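Prolyl-ACP dehydrogenase (Oscillatoria sp., PDB 4IRN) oxidises the prolyl group carried by an acyl carrier protein, with FAD as cofactor, in the biosynthesis of the cyanotoxin anatoxin-a. Local coordinates at residues S367-E370 against A371-H375; L294-Q297 against S298-A302; E265-G268 against L269-N273; N273-M276 against E277-G281. All blocks are in the same frame, centred on the assembly; numbering follows the deposited sequence.

Interaction 1: residues S367-E370 against A371-H375; sequences SCLE and AIEIH. With FAD (flavin-adenine dinucleotide), chain J.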
loop_
_atom_site.group_PDB
_atom_site.type_symbol
_atom_site.label_atom_id
_atom_site.label_comp_id
_atom_site.label_asym_id
_atom_site.label_seq_id
_atom_site.Cartn_x
_atom_site.Cartn_y
_atom_site.Cartn_z
ATOM N N SER A 367 9.518 -8.306 -3.139
ATOM C CA SER A 367 10.701 -8.763 -2.399
ATOM C C SER A 367 11.993 -8.506 -3.178
ATOM O O SER A 367 13.007 -8.149 -2.571
ATOM C CB SER A 367 10.576 -10.231 -2.021
ATOM O OG SER A 367 9.508 -10.436 -1.111
ATOM N N CYS A 368 11.944 -8.639 -4.518
ATOM C CA CYS A 368 13.073 -8.369 -5.418
ATOM C C CYS A 368 13.437 -6.892 -5.369
ATOM O O CYS A 368 14.612 -6.547 -5.272
ATOM C CB CYS A 368 12.750 -8.804 -6.842
ATOM S SG CYS A 368 12.860 -10.588 -7.114
ATOM N N LEU A 369 12.413 -6.027 -5.425
ATOM C CA LEU A 369 12.532 -4.573 -5.371
ATOM C C LEU A 369 13.204 -4.142 -4.053
ATOM O O LEU A 369 14.108 -3.310 -4.073
ATOM C CB LEU A 369 11.132 -3.942 -5.528
ATOM C CG LEU A 369 11.028 -2.413 -5.529
ATOM C CD1 LEU A 369 11.626 -1.821 -6.790
ATOM C CD2 LEU A 369 9.572 -1.960 -5.387
ATOM N N GLU A 370 12.788 -4.753 -2.932
ATOM C CA GLU A 370 13.302 -4.496 -1.587
ATOM C C GLU A 370 14.746 -4.978 -1.406
ATOM O O GLU A 370 15.523 -4.300 -0.734
ATOM C CB GLU A 370 12.386 -5.116 -0.532
ATOM C CG GLU A 370 11.080 -4.363 -0.357
ATOM C CD GLU A 370 10.079 -4.947 0.622
ATOM O OE1 GLU A 370 10.301 -6.076 1.115
ATOM O OE2 GLU A 370 9.053 -4.278 0.879
ATOM N N ALA A 371 15.114 -6.126 -2.017
ATOM C CA ALA A 371 16.473 -6.663 -1.972
ATOM C C ALA A 371 17.441 -5.675 -2.634
ATOM O O ALA A 371 18.530 -5.449 -2.107
ATOM C CB ALA A 371 16.525 -8.002 -2.681
ATOM N N ILE A 372 17.017 -5.049 -3.759
ATOM C CA ILE A 372 17.786 -4.037 -4.480
ATOM C C ILE A 372 17.922 -2.782 -3.583
ATOM O O ILE A 372 19.004 -2.186 -3.519
ATOM C CB ILE A 372 17.151 -3.732 -5.872
ATOM C CG1 ILE A 372 17.217 -4.972 -6.801
ATOM C CG2 ILE A 372 17.808 -2.495 -6.546
ATOM C CD1 ILE A 372 16.244 -4.971 -7.944
ATOM N N GLU A 373 16.830 -2.413 -2.871
ATOM C CA GLU A 373 16.795 -1.257 -1.968
ATOM C C GLU A 373 17.779 -1.404 -0.811
ATOM O O GLU A 373 18.539 -0.476 -0.563
ATOM C CB GLU A 373 15.380 -0.998 -1.448
ATOM C CG GLU A 373 14.446 -0.381 -2.478
ATOM C CD GLU A 373 12.965 -0.508 -2.166
ATOM O OE1 GLU A 373 12.611 -0.938 -1.043
ATOM O OE2 GLU A 373 12.149 -0.188 -3.060
ATOM N N ILE A 374 17.787 -2.577 -0.136
ATOM C CA ILE A 374 18.690 -2.911 0.983
ATOM C C ILE A 374 20.172 -2.743 0.572
ATOM O O ILE A 374 20.959 -2.202 1.347
ATOM C CB ILE A 374 18.366 -4.339 1.548
ATOM C CG1 ILE A 374 16.996 -4.367 2.255
ATOM C CG2 ILE A 374 19.465 -4.880 2.475
ATOM C CD1 ILE A 374 16.305 -5.708 2.256
ATOM N N HIS A 375 20.525 -3.183 -0.657
ATOM C CA HIS A 375 21.885 -3.099 -1.213
ATOM C C HIS A 375 22.292 -1.693 -1.710
ATOM O O HIS A 375 23.480 -1.448 -1.924
ATOM C CB HIS A 375 22.094 -4.156 -2.312
ATOM C CG HIS A 375 22.141 -5.560 -1.798
ATOM N ND1 HIS A 375 20.999 -6.211 -1.372
ATOM C CD2 HIS A 375 23.187 -6.409 -1.702
ATOM C CE1 HIS A 375 21.388 -7.420 -1.012
ATOM N NE2 HIS A 375 22.691 -7.588 -1.202
HETATM P PA FAD J . 24.446 2.725 1.609
HETATM O O1A FAD J . 25.033 3.783 2.468
HETATM O O2A FAD J . 25.317 1.511 1.248
HETATM O O5B FAD J . 23.047 2.232 2.193
HETATM C C5B FAD J . 22.776 0.834 2.417
HETATM C C4B FAD J . 21.301 0.798 2.707
HETATM O O4B FAD J . 21.073 1.128 4.086
HETATM C C3B FAD J . 20.496 1.776 1.854
HETATM O O3B FAD J . 19.538 1.071 1.078
HETATM C C2B FAD J . 19.855 2.765 2.836
HETATM O O2B FAD J . 18.455 2.764 2.620
HETATM C C1B FAD J . 20.124 2.168 4.219
HETATM N N9A FAD J . 20.631 3.129 5.193
HETATM C C8A FAD J . 21.920 3.583 5.322
HETATM N N7A FAD J . 22.083 4.503 6.243
HETATM C C5A FAD J . 20.805 4.667 6.769
HETATM C C6A FAD J . 20.297 5.502 7.792
HETATM N N6A FAD J . 21.020 6.406 8.451
HETATM N N1A FAD J . 18.980 5.399 8.082
HETATM C C2A FAD J . 18.238 4.535 7.389
HETATM N N3A FAD J . 18.606 3.713 6.406
HETATM C C4A FAD J . 19.907 3.821 6.136
HETATM N N1 FAD J . 27.662 9.718 -6.104
HETATM C C2 FAD J . 28.528 10.771 -6.383
HETATM O O2 FAD J . 29.193 11.310 -5.502
HETATM N N3 FAD J . 28.666 11.231 -7.673
HETATM C C4 FAD J . 28.000 10.740 -8.769
HETATM O O4 FAD J . 28.200 11.230 -9.880
HETATM C C4X FAD J . 27.087 9.622 -8.482
HETATM N N5 FAD J . 26.438 9.076 -9.487
HETATM C C5X FAD J . 25.610 7.989 -9.212
HETATM C C6 FAD J . 24.903 7.411 -10.268
HETATM C C7 FAD J . 24.053 6.330 -10.070
HETATM C C7M FAD J . 23.273 5.773 -11.238
HETATM C C8 FAD J . 23.911 5.793 -8.771
HETATM C C8M FAD J . 23.012 4.613 -8.501
HETATM C C9 FAD J . 24.615 6.366 -7.717
HETATM C C9A FAD J . 25.462 7.460 -7.908
HETATM N N10 FAD J . 26.191 8.074 -6.854
HETATM C C10 FAD J . 26.989 9.161 -7.106
HETATM C "C1'" FAD J . 26.128 7.478 -5.503
HETATM C "C2'" FAD J . 24.714 7.564 -4.947
HETATM O "O2'" FAD J . 24.456 8.866 -4.427
HETATM C "C3'" FAD J . 24.471 6.472 -3.904
HETATM O "O3'" FAD J . 23.525 5.512 -4.372
HETATM C "C4'" FAD J . 24.074 6.980 -2.518
HETATM O "O4'" FAD J . 25.193 7.730 -2.044
HETATM C "C5'" FAD J . 23.763 5.837 -1.573
HETATM O "O5'" FAD J . 24.837 4.903 -1.811
HETATM P P FAD J . 24.868 3.513 -1.112
HETATM O O1P FAD J . 23.868 2.566 -1.646
HETATM O O2P FAD J . 26.372 3.321 -1.127
HETATM O O3P FAD J . 24.336 3.693 0.384
#
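Glu-373 leans over Leu-369 and Glu-370 in the last turns of helix 350-375, a long helix of the α-helical C-terminal domain of the acyl-CoA dehydrogenase fold. Glu-373 CB lies 3.4 Å from Glu-370 O. With CG anti to the carbonyl carbon (chi1 -74°), the extended side chain is directed toward the preceding turn, and Glu-373 CG comes 3.4 Å from Leu-369 O. CD passes by the same carbonyl. At the tip the two oxygens part: Glu-373 OE2 rests 3.5 Å from Leu-369 CG, while Glu-373 OE1 sits 3.8 Å from Glu-370 CG. The carboxylate is gripped from outside this turn, OE1 by Lys-321 and OE2 by Lys-397 of the second subunit, so it bridges two chains. Glu-370 turns its own carboxylate to Arg-328, and these basic partners probably offset the proximity of two acids.

Beneath the side chains runs the usual i to i+4 ladder, in which Ile-374 N donates to Glu-370 O at 2.9 Å with an angle of 165°. One residue on, His-375 ND1 donates to Ala-371 O at 2.7 Å. The turn also borders the adenosine ribose of FAD, where Ile-374 O lies 3.3 Å from FAD C4B.

Interaction 2: residues L294-Q297 against S298-A302; sequences LLEQ and SIRYA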
loop_
_atom_site.group_PDB
_atom_site.type_symbol
_atom_site.label_atom_id
_atom_site.label_comp_id
_atom_site.label_asym_id
_atom_site.label_seq_id
_atom_site.Cartn_x
_atom_site.Cartn_y
_atom_site.Cartn_z
ATOM N N LEU A 294 17.017 -14.794 -1.708
ATOM C CA LEU A 294 17.151 -13.333 -1.613
ATOM C C LEU A 294 16.989 -12.800 -0.206
ATOM O O LEU A 294 17.592 -11.794 0.117
ATOM C CB LEU A 294 16.196 -12.595 -2.564
ATOM C CG LEU A 294 16.185 -12.986 -4.055
ATOM C CD1 LEU A 294 15.092 -12.233 -4.776
ATOM C CD2 LEU A 294 17.543 -12.768 -4.719
ATOM N N LEU A 295 16.174 -13.458 0.630
ATOM C CA LEU A 295 15.994 -13.057 2.029
ATOM C C LEU A 295 17.291 -13.276 2.803
ATOM O O LEU A 295 17.754 -12.343 3.468
ATOM C CB LEU A 295 14.800 -13.792 2.705
ATOM C CG LEU A 295 14.570 -13.586 4.226
ATOM C CD1 LEU A 295 14.423 -12.102 4.604
ATOM C CD2 LEU A 295 13.360 -14.355 4.683
ATOM N N GLU A 296 17.885 -14.489 2.693
ATOM C CA GLU A 296 19.129 -14.838 3.382
ATOM C C GLU A 296 20.308 -13.981 2.880
ATOM O O GLU A 296 21.176 -13.590 3.669
ATOM C CB GLU A 296 19.462 -16.339 3.269
ATOM C CG GLU A 296 18.410 -17.333 3.747
ATOM C CD GLU A 296 18.753 -18.806 3.572
ATOM O OE1 GLU A 296 19.775 -19.123 2.924
ATOM O OE2 GLU A 296 17.947 -19.650 4.022
ATOM N N GLN A 297 20.322 -13.684 1.575
ATOM C CA GLN A 297 21.345 -12.851 0.938
ATOM C C GLN A 297 21.255 -11.420 1.440
ATOM O O GLN A 297 22.290 -10.788 1.682
ATOM C CB GLN A 297 21.198 -12.876 -0.580
ATOM C CG GLN A 297 22.030 -13.981 -1.207
ATOM C CD GLN A 297 21.920 -14.070 -2.705
ATOM O OE1 GLN A 297 21.414 -13.169 -3.386
ATOM N NE2 GLN A 297 22.383 -15.186 -3.247
ATOM N N SER A 298 20.014 -10.917 1.618
ATOM C CA SER A 298 19.751 -9.562 2.100
ATOM C C SER A 298 20.035 -9.417 3.596
ATOM O O SER A 298 20.563 -8.369 3.994
ATOM C CB SER A 298 18.338 -9.117 1.749
ATOM O OG SER A 298 18.128 -9.119 0.346
ATOM N N ILE A 299 19.720 -10.468 4.421
ATOM C CA ILE A 299 20.030 -10.487 5.868
ATOM C C ILE A 299 21.557 -10.372 6.015
ATOM O O ILE A 299 22.029 -9.498 6.737
ATOM C CB ILE A 299 19.453 -11.717 6.646
ATOM C CG1 ILE A 299 17.920 -11.701 6.662
ATOM C CG2 ILE A 299 19.983 -11.747 8.089
ATOM C CD1 ILE A 299 17.246 -13.017 7.007
ATOM N N ARG A 300 22.316 -11.224 5.280
ATOM C CA ARG A 300 23.779 -11.218 5.272
ATOM C C ARG A 300 24.319 -9.814 5.004
ATOM O O ARG A 300 25.176 -9.352 5.751
ATOM C CB ARG A 300 24.339 -12.207 4.227
ATOM C CG ARG A 300 24.398 -13.650 4.703
ATOM C CD ARG A 300 25.137 -14.543 3.721
ATOM N NE ARG A 300 24.341 -15.706 3.323
ATOM C CZ ARG A 300 24.087 -16.048 2.062
ATOM N NH1 ARG A 300 24.511 -15.284 1.062
ATOM N NH2 ARG A 300 23.341 -17.109 1.794
ATOM N N TYR A 301 23.789 -9.126 3.964
ATOM C CA TYR A 301 24.203 -7.764 3.596
ATOM C C TYR A 301 23.822 -6.719 4.660
ATOM O O TYR A 301 24.627 -5.831 4.961
ATOM C CB TYR A 301 23.651 -7.366 2.217
ATOM C CG TYR A 301 24.363 -6.174 1.631
ATOM C CD1 TYR A 301 25.566 -6.326 0.947
ATOM C CD2 TYR A 301 23.843 -4.886 1.768
ATOM C CE1 TYR A 301 26.242 -5.228 0.422
ATOM C CE2 TYR A 301 24.507 -3.780 1.239
ATOM C CZ TYR A 301 25.710 -3.957 0.570
ATOM O OH TYR A 301 26.388 -2.895 0.032
ATOM N N ALA A 302 22.604 -6.833 5.233
ATOM C CA ALA A 302 22.116 -5.915 6.268
ATOM C C ALA A 302 22.918 -6.032 7.576
ATOM O O ALA A 302 23.002 -5.066 8.341
ATOM C CB ALA A 302 20.636 -6.140 6.519
#
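Ser-298 meets Leu-294 through two hydrogen bonds to one carbonyl, a serine hydroxyl bonding back to the i-4 carbonyl within helix 285-304 of the helical C-terminal domain of the acyl-CoA dehydrogenase fold. Ser-298 OG, set beside its own backbone N and anti to the carbonyl carbon (chi1 -60°), donates to Leu-294 O at 2.7 Å, and Ser-298 N reaches Leu-294 O at 3.0 Å. The two donors arrive from opposite faces of the carbonyl plane, the hydroxyl tilted only modestly and the amide well above the plane. The remaining backbone bonds form the regular i to i+4 ladder; Arg-300 N to Glu-296 O is nearly straight, at 168°.

The apolar part is a leucine-isoleucine pair one turn apart. Leu-295 CD1 touches Ile-299 CD1 at 3.8 Å, and Ile-299 CG1 also lies close to Leu-295 O. On the flanks, Leu-295 packs on Met-325 and Leu-329 of helix 316-344, and Ile-299 on Leu-416 of the third subunit. Tyr-301 stacks on His-375 and comes about 5 Å from a bound FAD.

Among the charged groups, the Arg-300 chain bends at chi3 (-126°) and brings the guanidinium back over the preceding turn. Glu-296 O and Gln-297 CA lie off-centre over one of its faces, and Arg-300 NH1 comes 3.6 Å from Gln-297 CG. Glu-296 OE1 stays 4.2 Å from Arg-300 NH2, beyond a salt bridge, and is hydrogen-bonded to Tyr-113 instead.

The buried serine hydroxyl is thus satisfied within its own helix, on the face that packs against Ala-371 and Ile-374 of helix 350-375, while Glu-296 and Arg-300 probably attract each other only weakly across the gap.

Interaction 3: residues E265-G268 against L269-N273; sequences EGTG and LAIFN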
loop_
_atom_site.group_PDB
_atom_site.type_symbol
_atom_site.label_atom_id
_atom_site.label_comp_id
_atom_site.label_asym_id
_atom_site.label_seq_id
_atom_site.Cartn_x
_atom_site.Cartn_y
_atom_site.Cartn_z
ATOM N N GLU A 265 -14.206 -33.672 -29.049
ATOM C CA GLU A 265 -14.539 -32.358 -29.601
ATOM C C GLU A 265 -15.345 -31.589 -28.547
ATOM O O GLU A 265 -16.335 -32.114 -28.015
ATOM C CB GLU A 265 -15.379 -32.505 -30.879
ATOM C CG GLU A 265 -14.576 -32.736 -32.151
ATOM C CD GLU A 265 -15.367 -32.737 -33.449
ATOM O OE1 GLU A 265 -16.609 -32.579 -33.389
ATOM O OE2 GLU A 265 -14.749 -32.902 -34.529
ATOM N N GLY A 266 -14.879 -30.385 -28.215
ATOM C CA GLY A 266 -15.535 -29.520 -27.241
ATOM C C GLY A 266 -14.987 -29.602 -25.833
ATOM O O GLY A 266 -15.406 -28.815 -24.980
ATOM N N THR A 267 -14.037 -30.546 -25.576
ATOM C CA THR A 267 -13.403 -30.755 -24.257
ATOM C C THR A 267 -12.278 -29.723 -23.959
ATOM O O THR A 267 -11.839 -29.613 -22.810
ATOM C CB THR A 267 -12.891 -32.222 -24.094
ATOM O OG1 THR A 267 -13.809 -33.189 -24.609
ATOM C CG2 THR A 267 -12.548 -32.589 -22.642
ATOM N N GLY A 268 -11.849 -28.987 -24.988
ATOM C CA GLY A 268 -10.785 -27.983 -24.928
ATOM C C GLY A 268 -10.810 -27.031 -23.753
ATOM O O GLY A 268 -9.762 -26.707 -23.210
ATOM N N LEU A 269 -11.974 -26.573 -23.330
ATOM C CA LEU A 269 -12.138 -25.692 -22.174
ATOM C C LEU A 269 -11.763 -26.420 -20.866
ATOM O O LEU A 269 -10.973 -25.884 -20.072
ATOM C CB LEU A 269 -13.579 -25.126 -22.119
ATOM C CG LEU A 269 -13.948 -24.323 -20.860
ATOM C CD1 LEU A 269 -13.245 -22.985 -20.834
ATOM C CD2 LEU A 269 -15.447 -24.147 -20.741
ATOM N N ALA A 270 -12.338 -27.641 -20.654
ATOM C CA ALA A 270 -12.061 -28.475 -19.488
ATOM C C ALA A 270 -10.554 -28.766 -19.392
ATOM O O ALA A 270 -9.995 -28.764 -18.292
ATOM C CB ALA A 270 -12.846 -29.777 -19.568
ATOM N N ILE A 271 -9.911 -28.974 -20.550
ATOM C CA ILE A 271 -8.482 -29.238 -20.635
ATOM C C ILE A 271 -7.688 -27.982 -20.248
ATOM O O ILE A 271 -6.760 -28.078 -19.458
ATOM C CB ILE A 271 -8.082 -29.843 -22.024
ATOM C CG1 ILE A 271 -8.871 -31.143 -22.310
ATOM C CG2 ILE A 271 -6.575 -30.113 -22.112
ATOM C CD1 ILE A 271 -8.535 -31.865 -23.615
ATOM N N PHE A 272 -8.082 -26.809 -20.773
ATOM C CA PHE A 272 -7.412 -25.537 -20.498
ATOM C C PHE A 272 -7.515 -25.149 -19.016
ATOM O O PHE A 272 -6.522 -24.719 -18.410
ATOM C CB PHE A 272 -7.974 -24.423 -21.401
ATOM C CG PHE A 272 -7.249 -23.104 -21.264
ATOM C CD1 PHE A 272 -6.078 -22.859 -21.971
ATOM C CD2 PHE A 272 -7.741 -22.100 -20.430
ATOM C CE1 PHE A 272 -5.411 -21.640 -21.837
ATOM C CE2 PHE A 272 -7.071 -20.881 -20.303
ATOM C CZ PHE A 272 -5.917 -20.657 -21.012
ATOM N N ASN A 273 -8.738 -25.272 -18.467
ATOM C CA ASN A 273 -9.043 -24.959 -17.076
ATOM C C ASN A 273 -8.346 -25.933 -16.130
ATOM O O ASN A 273 -7.941 -25.524 -15.032
ATOM C CB ASN A 273 -10.560 -24.919 -16.842
ATOM C CG ASN A 273 -11.240 -23.623 -17.264
ATOM O OD1 ASN A 273 -10.603 -22.560 -17.424
ATOM N ND2 ASN A 273 -12.555 -23.695 -17.472
#
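Thr-267, just before helix 268-282, and Gly-268, its first residue, meet the residues that follow mainly through their carbonyls. Gly-268 O accepts from Phe-272 N at 3.0 Å, the donor tilted 30° from the carbonyl plane. Phe-272 CB also lies beside Gly-268 O, at 3.4 Å. Having no side chain, Gly-268 meets its neighbours with backbone alone, and it is also hydrogen-bonded through the backbone to Leu-218.

Thr-267 O takes the N-H of Ile-271, the N to O distance again 3.0 Å but with the donor in the carbonyl plane. Ile-271 CG1 passes 3.4 Å from Thr-267 O. The Thr-267 side chain adds an apolar touch: Thr-267 CG2, anti to the backbone N (chi1 -41° for OG1), lies 4.0 Å from Ile-271 CG1 and 4.2 Å from Ala-270 CB. The methyl thus sits against the first turn, while OG1 turns the other way and is hydrogen-bonded to Glu-264 O. Beyond this turn Ile-271 packs on Pro-134 and Phe-138 of helix 118-138.

This is the opening turn of a helix entered from a loop after strand 261-262, the passage from the β middle domain to the helical C-terminal domain in the acyl-CoA dehydrogenase fold.

Interaction 4: residues N273-M276 against E277-G281; sequences NHSM and EWERG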
loop_
_atom_site.group_PDB
_atom_site.type_symbol
_atom_site.label_atom_id
_atom_site.label_comp_id
_atom_site.label_asym_id
_atom_site.label_seq_id
_atom_site.Cartn_x
_atom_site.Cartn_y
_atom_site.Cartn_z
ATOM N N ASN A 273 -8.738 -25.272 -18.467
ATOM C CA ASN A 273 -9.043 -24.959 -17.076
ATOM C C ASN A 273 -8.346 -25.933 -16.130
ATOM O O ASN A 273 -7.941 -25.524 -15.032
ATOM C CB ASN A 273 -10.560 -24.919 -16.842
ATOM C CG ASN A 273 -11.240 -23.623 -17.264
ATOM O OD1 ASN A 273 -10.603 -22.560 -17.424
ATOM N ND2 ASN A 273 -12.555 -23.695 -17.472
ATOM N N HIS A 274 -8.161 -27.227 -16.570
ATOM C CA HIS A 274 -7.405 -28.206 -15.786
ATOM C C HIS A 274 -5.913 -27.844 -15.863
ATOM O O HIS A 274 -5.212 -27.885 -14.857
ATOM C CB HIS A 274 -7.654 -29.618 -16.323
ATOM C CG HIS A 274 -6.868 -30.692 -15.644
ATOM N ND1 HIS A 274 -5.626 -31.082 -16.122
ATOM C CD2 HIS A 274 -7.147 -31.397 -14.524
ATOM C CE1 HIS A 274 -5.202 -32.022 -15.292
ATOM N NE2 HIS A 274 -6.080 -32.246 -14.312
ATOM N N SER A 275 -5.462 -27.405 -17.053
ATOM C CA SER A 275 -4.093 -26.966 -17.331
ATOM C C SER A 275 -3.746 -25.716 -16.493
ATOM O O SER A 275 -2.641 -25.654 -15.954
ATOM C CB SER A 275 -3.905 -26.720 -18.826
ATOM O OG SER A 275 -2.679 -26.072 -19.124
ATOM N N MET A 276 -4.702 -24.779 -16.319
ATOM C CA MET A 276 -4.543 -23.571 -15.496
ATOM C C MET A 276 -4.482 -23.869 -14.004
ATOM O O MET A 276 -3.874 -23.117 -13.256
ATOM C CB MET A 276 -5.622 -22.527 -15.801
ATOM C CG MET A 276 -5.385 -21.748 -17.075
ATOM S SD MET A 276 -3.687 -21.176 -17.286
ATOM C CE MET A 276 -3.959 -19.547 -18.020
ATOM N N GLU A 277 -5.126 -24.954 -13.558
ATOM C CA GLU A 277 -5.066 -25.378 -12.155
ATOM C C GLU A 277 -3.600 -25.735 -11.798
ATOM O O GLU A 277 -3.052 -25.189 -10.843
ATOM C CB GLU A 277 -5.956 -26.602 -11.931
ATOM C CG GLU A 277 -7.211 -26.322 -11.149
ATOM C CD GLU A 277 -8.160 -27.496 -11.171
ATOM O OE1 GLU A 277 -9.010 -27.558 -12.089
ATOM O OE2 GLU A 277 -8.046 -28.364 -10.277
ATOM N N TRP A 278 -2.958 -26.605 -12.614
ATOM C CA TRP A 278 -1.581 -27.048 -12.404
ATOM C C TRP A 278 -0.587 -25.937 -12.652
ATOM O O TRP A 278 0.386 -25.814 -11.899
ATOM C CB TRP A 278 -1.252 -28.270 -13.279
ATOM C CG TRP A 278 -2.022 -29.505 -12.902
ATOM C CD1 TRP A 278 -3.130 -29.997 -13.523
ATOM C CD2 TRP A 278 -1.780 -30.363 -11.778
ATOM N NE1 TRP A 278 -3.592 -31.109 -12.858
ATOM C CE2 TRP A 278 -2.779 -31.360 -11.787
ATOM C CE3 TRP A 278 -0.821 -30.380 -10.754
ATOM C CZ2 TRP A 278 -2.842 -32.367 -10.823
ATOM C CZ3 TRP A 278 -0.869 -31.397 -9.809
ATOM C CH2 TRP A 278 -1.871 -32.374 -9.851
ATOM N N GLU A 279 -0.830 -25.121 -13.698
ATOM C CA GLU A 279 0.058 -24.019 -14.067
ATOM C C GLU A 279 0.111 -22.950 -12.982
ATOM O O GLU A 279 1.165 -22.763 -12.380
ATOM C CB GLU A 279 -0.348 -23.418 -15.412
ATOM C CG GLU A 279 0.780 -22.717 -16.151
ATOM C CD GLU A 279 0.360 -22.063 -17.455
ATOM O OE1 GLU A 279 -0.422 -22.684 -18.214
ATOM O OE2 GLU A 279 0.830 -20.935 -17.728
ATOM N N ARG A 280 -1.027 -22.301 -12.694
ATOM C CA ARG A 280 -1.144 -21.232 -11.694
ATOM C C ARG A 280 -0.620 -21.618 -10.321
ATOM O O ARG A 280 0.089 -20.830 -9.699
ATOM C CB ARG A 280 -2.590 -20.704 -11.593
ATOM C CG ARG A 280 -3.011 -19.885 -12.795
ATOM C CD ARG A 280 -4.497 -19.644 -12.812
ATOM N NE ARG A 280 -4.900 -18.920 -14.018
ATOM C CZ ARG A 280 -6.130 -18.478 -14.254
ATOM N NH1 ARG A 280 -7.097 -18.680 -13.369
ATOM N NH2 ARG A 280 -6.399 -17.815 -15.368
ATOM N N GLY A 281 -0.939 -22.831 -9.884
ATOM C CA GLY A 281 -0.540 -23.320 -8.576
ATOM C C GLY A 281 0.896 -23.787 -8.433
ATOM O O GLY A 281 1.423 -23.767 -7.319
#
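His-274 presents one ring face to the edge of Trp-278, an offset edge-to-face pair one turn apart on helix 268-282 of the acyl-CoA dehydrogenase fold. The imidazole and the five-membered ring of the indole have centroids 4.5 Å apart and planes at 62°. Trp-278 CD1 lies over the imidazole face, 3.4 Å from His-274 CE1, and His-274 ND1 is in the indole plane, at its edge. With CG anti to the backbone N (chi1 177°), His-274 brings its ring alongside the indole, and both side chains run the same way. Phe-138 makes a second edge-to-face contact with His-274, and Met-133 of helix 118-138 packs on Trp-278.

The other flat group is the Arg-280 guanidinium, with Met-276 CB off-centre over one face. Extended from CG to NE, the arginine crosses the bent methionine; it is held by Ser-400 O and by Ser-354 OG, outside this turn. Met-276 SD lies 3.7 Å from Glu-279 OE1, the two side chains running alongside each other, and Glu-279 OE2 is hydrogen-bonded to Ser-400 OG. Glu-277 is salt-bridged to Lys-343. The buried turn thus packs between helices 118-138 and 350-375, with the Met-276 side chain about 6 Å from a bound FAD.

Through the backbone, Glu-279 N donates to Ser-275 O at 2.9 Å, while Trp-278 N to His-274 O is weak. At Met-276 O, Arg-280 N arrives at 3.0 Å from above the carbonyl plane.

All four are local contacts of the C-terminal domain, three within helices and one where a loop enters a helix, and they form two groups. Interactions 3 and 4 share Asn-273 on helix 268-282; the first is partly buried at the domain junction, where backbone carbonyls carry it, and the second is deeply buried, with an aromatic pair and charged groups held by partners from elsewhere in the fold. Interactions 1 and 2 lie on helices 350-375 and 285-304 and touch directly: His-375 CD2 is 3.5 Å from Tyr-301 CG, and Cys-368 SG is 3.6 Å from Leu-294 CD1. Interaction 1 is buried and reaches a second subunit and FAD; interaction 2 is partly open, with Arg-300 exposed. Centres of interactions 1 and 3 stand about 41 Å apart.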